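PDB 6E0K: cyclic UMP-AMP synthase from Rhodothermus marinus SG0.5JP17-172, which makes the cyclic dinucleotide second messenger 3',3'-cUAMP from UTP and ATP, using magnesium, as the signal of a CBASS defence against bacteriophage. Local coordinates for residues 69-74 / 135-140; 148-153 / 165-170. One frame throughout, in Å; residues are numbered along the deposited sequence.

Contact 1: residues 69-74 / 135-140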
loop_
_atom_site.group_PDB
_atom_site.type_symbol
_atom_site.label_atom_id
_atom_site.label_comp_id
_atom_site.label_asym_id
_atom_site.label_seq_id
_atom_site.Cartn_x
_atom_site.Cartn_y
_atom_site.Cartn_z
ATOM N N SER A 69 -13.945 -1.821 -18.073
ATOM C CA SER A 69 -14.770 -1.554 -19.244
ATOM C C SER A 69 -15.472 -0.213 -19.144
ATOM O O SER A 69 -15.948 0.314 -20.153
ATOM C CB SER A 69 -15.789 -2.675 -19.416
ATOM O OG SER A 69 -16.622 -2.748 -18.269
ATOM N N VAL A 70 -15.561 0.339 -17.944
ATOM C CA VAL A 70 -16.113 1.661 -17.712
ATOM C C VAL A 70 -15.203 2.329 -16.695
ATOM O O VAL A 70 -14.367 1.679 -16.062
ATOM C CB VAL A 70 -17.563 1.603 -17.204
ATOM C CG1 VAL A 70 -18.454 0.877 -18.219
ATOM C CG2 VAL A 70 -17.623 0.906 -15.872
ATOM N N PHE A 71 -15.361 3.641 -16.549
ATOM C CA PHE A 71 -14.509 4.378 -15.628
ATOM C C PHE A 71 -15.274 5.513 -14.973
ATOM O O PHE A 71 -16.057 6.211 -15.620
ATOM C CB PHE A 71 -13.253 4.933 -16.312
ATOM C CG PHE A 71 -13.531 5.716 -17.547
ATOM C CD1 PHE A 71 -13.707 7.092 -17.497
ATOM C CD2 PHE A 71 -13.626 5.069 -18.774
ATOM C CE1 PHE A 71 -13.980 7.808 -18.650
ATOM C CE2 PHE A 71 -13.899 5.785 -19.927
ATOM C CZ PHE A 71 -14.073 7.155 -19.865
ATOM N N MET A 72 -15.022 5.700 -13.686
ATOM C CA MET A 72 -15.425 6.913 -13.004
ATOM C C MET A 72 -14.336 7.960 -13.217
ATOM O O MET A 72 -13.235 7.654 -13.679
ATOM C CB MET A 72 -15.719 6.582 -11.541
ATOM C CG MET A 72 -16.750 5.419 -11.489
ATOM S SD MET A 72 -17.376 5.004 -9.860
ATOM C CE MET A 72 -17.769 6.632 -9.228
ATOM N N ASN A 73 -14.652 9.214 -12.935
ATOM C CA ASN A 73 -13.754 10.278 -13.374
ATOM C C ASN A 73 -14.163 11.588 -12.725
ATOM O O ASN A 73 -15.180 11.672 -12.032
ATOM C CB ASN A 73 -13.785 10.408 -14.892
ATOM C CG ASN A 73 -15.180 10.656 -15.399
ATOM O OD1 ASN A 73 -15.684 11.761 -15.275
ATOM N ND2 ASN A 73 -15.829 9.617 -15.927
ATOM N N ASN A 74 -13.358 12.619 -12.978
ATOM C CA ASN A 74 -13.608 13.970 -12.494
ATOM C C ASN A 74 -14.038 14.921 -13.603
ATOM O O ASN A 74 -13.921 16.139 -13.439
ATOM C CB ASN A 74 -12.360 14.521 -11.802
ATOM C CG ASN A 74 -11.186 14.662 -12.753
ATOM O OD1 ASN A 74 -11.119 13.997 -13.788
ATOM N ND2 ASN A 74 -10.260 15.551 -12.414
ATOM N N GLN A 135 -12.140 1.418 -12.518
ATOM C CA GLN A 135 -11.105 2.331 -12.984
ATOM C C GLN A 135 -11.548 3.775 -12.766
ATOM O O GLN A 135 -12.702 4.118 -13.005
ATOM C CB GLN A 135 -10.842 2.079 -14.469
ATOM C CG GLN A 135 -9.738 2.919 -15.075
ATOM C CD GLN A 135 -9.643 2.703 -16.574
ATOM O OE1 GLN A 135 -9.820 3.631 -17.359
ATOM N NE2 GLN A 135 -9.390 1.461 -16.979
ATOM N N TYR A 136 -10.634 4.601 -12.267
ATOM C CA TYR A 136 -10.873 6.025 -12.070
ATOM C C TYR A 136 -9.877 6.794 -12.926
ATOM O O TYR A 136 -8.684 6.484 -12.914
ATOM C CB TYR A 136 -10.709 6.416 -10.597
ATOM C CG TYR A 136 -11.008 7.875 -10.343
ATOM C CD1 TYR A 136 -12.307 8.300 -10.127
ATOM C CD2 TYR A 136 -9.992 8.827 -10.333
ATOM C CE1 TYR A 136 -12.598 9.650 -9.887
ATOM C CE2 TYR A 136 -10.266 10.158 -10.104
ATOM C CZ TYR A 136 -11.567 10.568 -9.881
ATOM O OH TYR A 136 -11.821 11.894 -9.646
ATOM N N ARG A 137 -10.366 7.767 -13.685
ATOM C CA ARG A 137 -9.510 8.608 -14.511
ATOM C C ARG A 137 -9.536 10.026 -13.965
ATOM O O ARG A 137 -10.590 10.673 -13.952
ATOM C CB ARG A 137 -9.976 8.601 -15.969
ATOM C CG ARG A 137 -9.873 7.234 -16.634
ATOM C CD ARG A 137 -10.174 7.359 -18.124
ATOM N NE ARG A 137 -10.223 6.057 -18.784
ATOM C CZ ARG A 137 -10.444 5.895 -20.084
ATOM N NH1 ARG A 137 -10.636 6.948 -20.870
ATOM N NH2 ARG A 137 -10.476 4.667 -20.599
ATOM N N LYS A 138 -8.370 10.520 -13.555
ATOM C CA LYS A 138 -8.220 11.898 -13.121
ATOM C C LYS A 138 -7.706 12.699 -14.307
ATOM O O LYS A 138 -6.548 12.551 -14.714
ATOM C CB LYS A 138 -7.272 11.992 -11.927
ATOM C CG LYS A 138 -7.090 13.423 -11.444
ATOM C CD LYS A 138 -6.353 13.471 -10.111
ATOM C CE LYS A 138 -4.990 12.806 -10.193
ATOM N NZ LYS A 138 -4.239 12.999 -8.907
ATOM N N TYR A 139 -8.586 13.530 -14.881
ATOM C CA TYR A 139 -8.288 14.338 -16.047
ATOM C C TYR A 139 -7.906 15.749 -15.637
ATOM O O TYR A 139 -8.382 16.260 -14.617
ATOM C CB TYR A 139 -9.500 14.424 -16.977
ATOM C CG TYR A 139 -9.747 13.209 -17.847
ATOM C CD1 TYR A 139 -10.527 12.148 -17.395
ATOM C CD2 TYR A 139 -9.255 13.159 -19.146
ATOM C CE1 TYR A 139 -10.781 11.052 -18.210
ATOM C CE2 TYR A 139 -9.490 12.057 -19.960
ATOM C CZ TYR A 139 -10.269 11.021 -19.489
ATOM O OH TYR A 139 -10.513 9.940 -20.306
ATOM N N PRO A 140 -7.092 16.401 -16.458
ATOM C CA PRO A 140 -6.746 17.800 -16.224
ATOM C C PRO A 140 -7.881 18.729 -16.617
ATOM O O PRO A 140 -8.799 18.334 -17.353
ATOM C CB PRO A 140 -5.529 18.006 -17.136
ATOM C CG PRO A 140 -5.751 17.056 -18.245
ATOM C CD PRO A 140 -6.362 15.842 -17.606
#

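Contact 2: residues 148-153 / 165-170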
loop_
_atom_site.group_PDB
_atom_site.type_symbol
_atom_site.label_atom_id
_atom_site.label_comp_id
_atom_site.label_asym_id
_atom_site.label_seq_id
_atom_site.Cartn_x
_atom_site.Cartn_y
_atom_site.Cartn_z
ATOM N N ASP A 148 -4.828 11.987 -22.017
ATOM C CA ASP A 148 -4.112 12.749 -20.993
ATOM C C ASP A 148 -4.900 12.636 -19.692
ATOM O O ASP A 148 -5.740 13.479 -19.376
ATOM C CB ASP A 148 -3.951 14.198 -21.447
ATOM C CG ASP A 148 -3.161 15.066 -20.466
ATOM O OD1 ASP A 148 -2.685 14.567 -19.427
ATOM O OD2 ASP A 148 -3.026 16.276 -20.749
ATOM N N TYR A 149 -4.645 11.567 -18.940
ATOM C CA TYR A 149 -5.258 11.390 -17.635
ATOM C C TYR A 149 -4.356 10.496 -16.804
ATOM O O TYR A 149 -3.494 9.789 -17.332
ATOM C CB TYR A 149 -6.665 10.777 -17.730
ATOM C CG TYR A 149 -6.705 9.407 -18.373
ATOM C CD1 TYR A 149 -6.508 8.242 -17.624
ATOM C CD2 TYR A 149 -6.963 9.279 -19.726
ATOM C CE1 TYR A 149 -6.567 6.983 -18.233
ATOM C CE2 TYR A 149 -7.018 8.036 -20.335
ATOM C CZ TYR A 149 -6.819 6.900 -19.591
ATOM O OH TYR A 149 -6.886 5.677 -20.224
ATOM N N ILE A 150 -4.579 10.525 -15.500
ATOM C CA ILE A 150 -3.882 9.661 -14.556
ATOM C C ILE A 150 -4.866 8.603 -14.087
ATOM O O ILE A 150 -5.988 8.924 -13.676
ATOM C CB ILE A 150 -3.308 10.478 -13.388
ATOM C CG1 ILE A 150 -2.276 11.470 -13.924
ATOM C CG2 ILE A 150 -2.666 9.554 -12.352
ATOM C CD1 ILE A 150 -1.808 12.470 -12.912
ATOM N N GLU A 151 -4.454 7.338 -14.153
ATOM C CA GLU A 151 -5.354 6.230 -13.868
ATOM C C GLU A 151 -5.197 5.781 -12.426
ATOM O O GLU A 151 -4.073 5.523 -11.966
ATOM C CB GLU A 151 -5.109 5.043 -14.800
ATOM C CG GLU A 151 -6.178 3.969 -14.643
ATOM C CD GLU A 151 -5.793 2.651 -15.282
ATOM O OE1 GLU A 151 -5.533 2.643 -16.500
ATOM O OE2 GLU A 151 -5.749 1.631 -14.563
ATOM N N GLY A 152 -6.323 5.684 -11.726
ATOM C CA GLY A 152 -6.429 5.046 -10.435
ATOM C C GLY A 152 -7.619 4.109 -10.429
ATOM O O GLY A 152 -8.003 3.549 -11.456
ATOM N N MET A 153 -8.202 3.941 -9.247
ATOM C CA MET A 153 -9.428 3.172 -9.119
ATOM C C MET A 153 -10.238 3.778 -7.990
ATOM O O MET A 153 -9.731 4.569 -7.189
ATOM C CB MET A 153 -9.147 1.677 -8.876
ATOM C CG MET A 153 -8.173 1.377 -7.743
ATOM S SD MET A 153 -8.935 1.530 -6.113
ATOM C CE MET A 153 -8.029 0.274 -5.188
ATOM N N VAL A 165 -10.636 7.135 -3.760
ATOM C CA VAL A 165 -9.814 6.976 -4.956
ATOM C C VAL A 165 -8.409 6.588 -4.529
ATOM O O VAL A 165 -7.798 7.278 -3.703
ATOM C CB VAL A 165 -9.793 8.256 -5.804
ATOM C CG1 VAL A 165 -8.883 8.062 -7.010
ATOM C CG2 VAL A 165 -11.219 8.633 -6.239
ATOM N N ASN A 166 -7.906 5.478 -5.072
ATOM C CA ASN A 166 -6.551 5.026 -4.800
ATOM C C ASN A 166 -5.797 4.839 -6.109
ATOM O O ASN A 166 -6.389 4.733 -7.187
ATOM C CB ASN A 166 -6.532 3.706 -4.016
ATOM C CG ASN A 166 -7.045 3.848 -2.593
ATOM O OD1 ASN A 166 -7.141 4.948 -2.039
ATOM N ND2 ASN A 166 -7.370 2.719 -1.989
ATOM N N TYR A 167 -4.472 4.753 -6.001
ATOM C CA TYR A 167 -3.594 4.617 -7.163
ATOM C C TYR A 167 -2.564 3.515 -6.940
ATOM O O TYR A 167 -1.355 3.759 -7.009
ATOM C CB TYR A 167 -2.899 5.942 -7.455
ATOM C CG TYR A 167 -3.840 7.093 -7.734
ATOM C CD1 TYR A 167 -4.322 7.898 -6.709
ATOM C CD2 TYR A 167 -4.240 7.363 -9.035
ATOM C CE1 TYR A 167 -5.201 8.971 -6.998
ATOM C CE2 TYR A 167 -5.094 8.413 -9.327
ATOM C CZ TYR A 167 -5.573 9.203 -8.312
ATOM O OH TYR A 167 -6.435 10.242 -8.632
ATOM N N PRO A 168 -3.008 2.283 -6.688
ATOM C CA PRO A 168 -2.042 1.220 -6.355
ATOM C C PRO A 168 -1.064 0.902 -7.473
ATOM O O PRO A 168 0.089 0.536 -7.190
ATOM C CB PRO A 168 -2.942 0.018 -6.038
ATOM C CG PRO A 168 -4.194 0.273 -6.837
ATOM C CD PRO A 168 -4.389 1.765 -6.784
ATOM N N LYS A 169 -1.478 1.019 -8.738
ATOM C CA LYS A 169 -0.544 0.729 -9.820
ATOM C C LYS A 169 0.601 1.733 -9.841
ATOM O O LYS A 169 1.748 1.361 -10.113
ATOM C CB LYS A 169 -1.269 0.729 -11.162
ATOM C CG LYS A 169 -2.349 -0.325 -11.268
ATOM C CD LYS A 169 -2.976 -0.273 -12.639
ATOM C CE LYS A 169 -4.025 -1.367 -12.802
ATOM N NZ LYS A 169 -4.693 -1.280 -14.133
ATOM N N LEU A 170 0.306 3.011 -9.583
ATOM C CA LEU A 170 1.366 4.013 -9.544
ATOM C C LEU A 170 2.236 3.845 -8.311
ATOM O O LEU A 170 3.458 4.040 -8.380
ATOM C CB LEU A 170 0.780 5.420 -9.575
ATOM C CG LEU A 170 0.124 5.765 -10.903
ATOM C CD1 LEU A 170 -0.473 7.156 -10.811
ATOM C CD2 LEU A 170 1.144 5.681 -12.011
HETATM O O HOH W 1 -2.476 4.011 -10.930
#

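Contact 1: residues 69-74 / 135-140
The guanidinium of Arg137 lies flat on one face of the Phe71 ring, the two planes only 5° apart and CZ 3.7 Å from the ring centroid, a cation-pi stack. The aliphatic part of the arginine shares that face, with CD making a CH-pi contact beside the charged group. Two acceptors meet the guanidinium edge in its own plane: NE gives a nearly straight hydrogen bond to Gln135 OE1 at 2.8 Å, and NH1 donates to Tyr139 OH. With the Arg137 chain extended from CG to NE (chi2 -172°, chi3 -174°), the flat group is carried out over the phenyl ring, which also meets Phe85 edge-to-face.

At the edge of the Tyr139 ring lie Asn73 CB and Asn74 OD1. The Asn74 amide grips the backbone of Tyr139 twice: OD1 accepts from Tyr139 N at 2.8 Å, while ND2 donates to Tyr139 O at 3.0 Å, within the amide plane and on a carbonyl lone pair. On the face opposite Phe71 and Arg137, Tyr136 reaches along strand 71-73, with CE1 near Asn73 N and OH 3.4 Å from Asn74 CB, and Met72 CB packs against Tyr136 CD1.

Between these side chains runs a short parallel pairing, in which Met72 N binds Gln135 O and Arg137 N binds Met72 O, both at 2.9 Å. It adds strand 71-73 to the end of the long strand 127-138 in the nucleotidyltransferase domain.

The in-plane bonds to Gln135 and Tyr139 hold the rotation of the guanidinium, in the orientation that stacks on the phenyl ring. The pairing of Asn74 with Tyr139 prolongs the polar link between the two segments past the end of strand 71-73, through an amide side chain instead of a backbone.

Contact 2: residues 148-153 / 165-170
Two backbone hydrogen bonds join Met153 and Asn166 as an antiparallel hydrogen-bonded pair: Met153 N donates to Asn166 O and Asn166 N to Met153 O, each at 2.9 Å. Val165 CA adds a CA-H...O contact to Met153 O.

The charged contact is a salt bridge from Lys169 NZ to Glu151 OE2, 3.1 Å long, which uses the syn lone pair of the carboxylate. Both side chains are extended beyond CG, and the lysine forms a second salt bridge with Glu42, so two carboxylates share its ammonium.

This is the open end of the hairpin formed by strands 150-157 and 162-166, where the second strand passes through Tyr167, at the N-cap position, into helix 168-181. Asn166, the last residue of strand 162-166, belongs to the UTP site, and Pro168 packs on Gln46 of the nucleotide site.

A polar atom meets the Tyr167 ring at its edge: Glu151 O lies near the ring plane, 3.5 Å from CD2.

Apolar packing follows the chain into the helix. Tyr167 CD2 also lies 3.5 Å from Gly152 CA. Ile150 CG2 touches Leu170 CD1 at 3.6 Å and also meets Tyr167 CE2, crossing both side chains at about a right angle. With CG between the backbone N and the carbonyl carbon (chi1 51°), Met153 sets CG against Pro168 CD at 3.9 Å, while its SD and CE both touch Asn166 CB, 3.9 Å from each.

The two contacts come one after the other along the chain, contact 1 closing before contact 2 opens, and their centres are 9 Å apart within one mixed sheet. Strands 127-138 and 150-157 are antiparallel neighbours in it, and probable hydrogen bonds from Gly152 N to Tyr136 O (2.8 Å) and from Lys138 N to Ile150 O (2.9 Å) join the contacts directly. At this end of the sheet the order is 71-73, 127-138, 150-157 and 162-166. Contact 1 lies at the surface, whereas contact 2 leads into helix 168-181, so the sheet runs from a surface strand to Asn166 of the UTP site, whose side chain is about 8 Å from that of Tyr136.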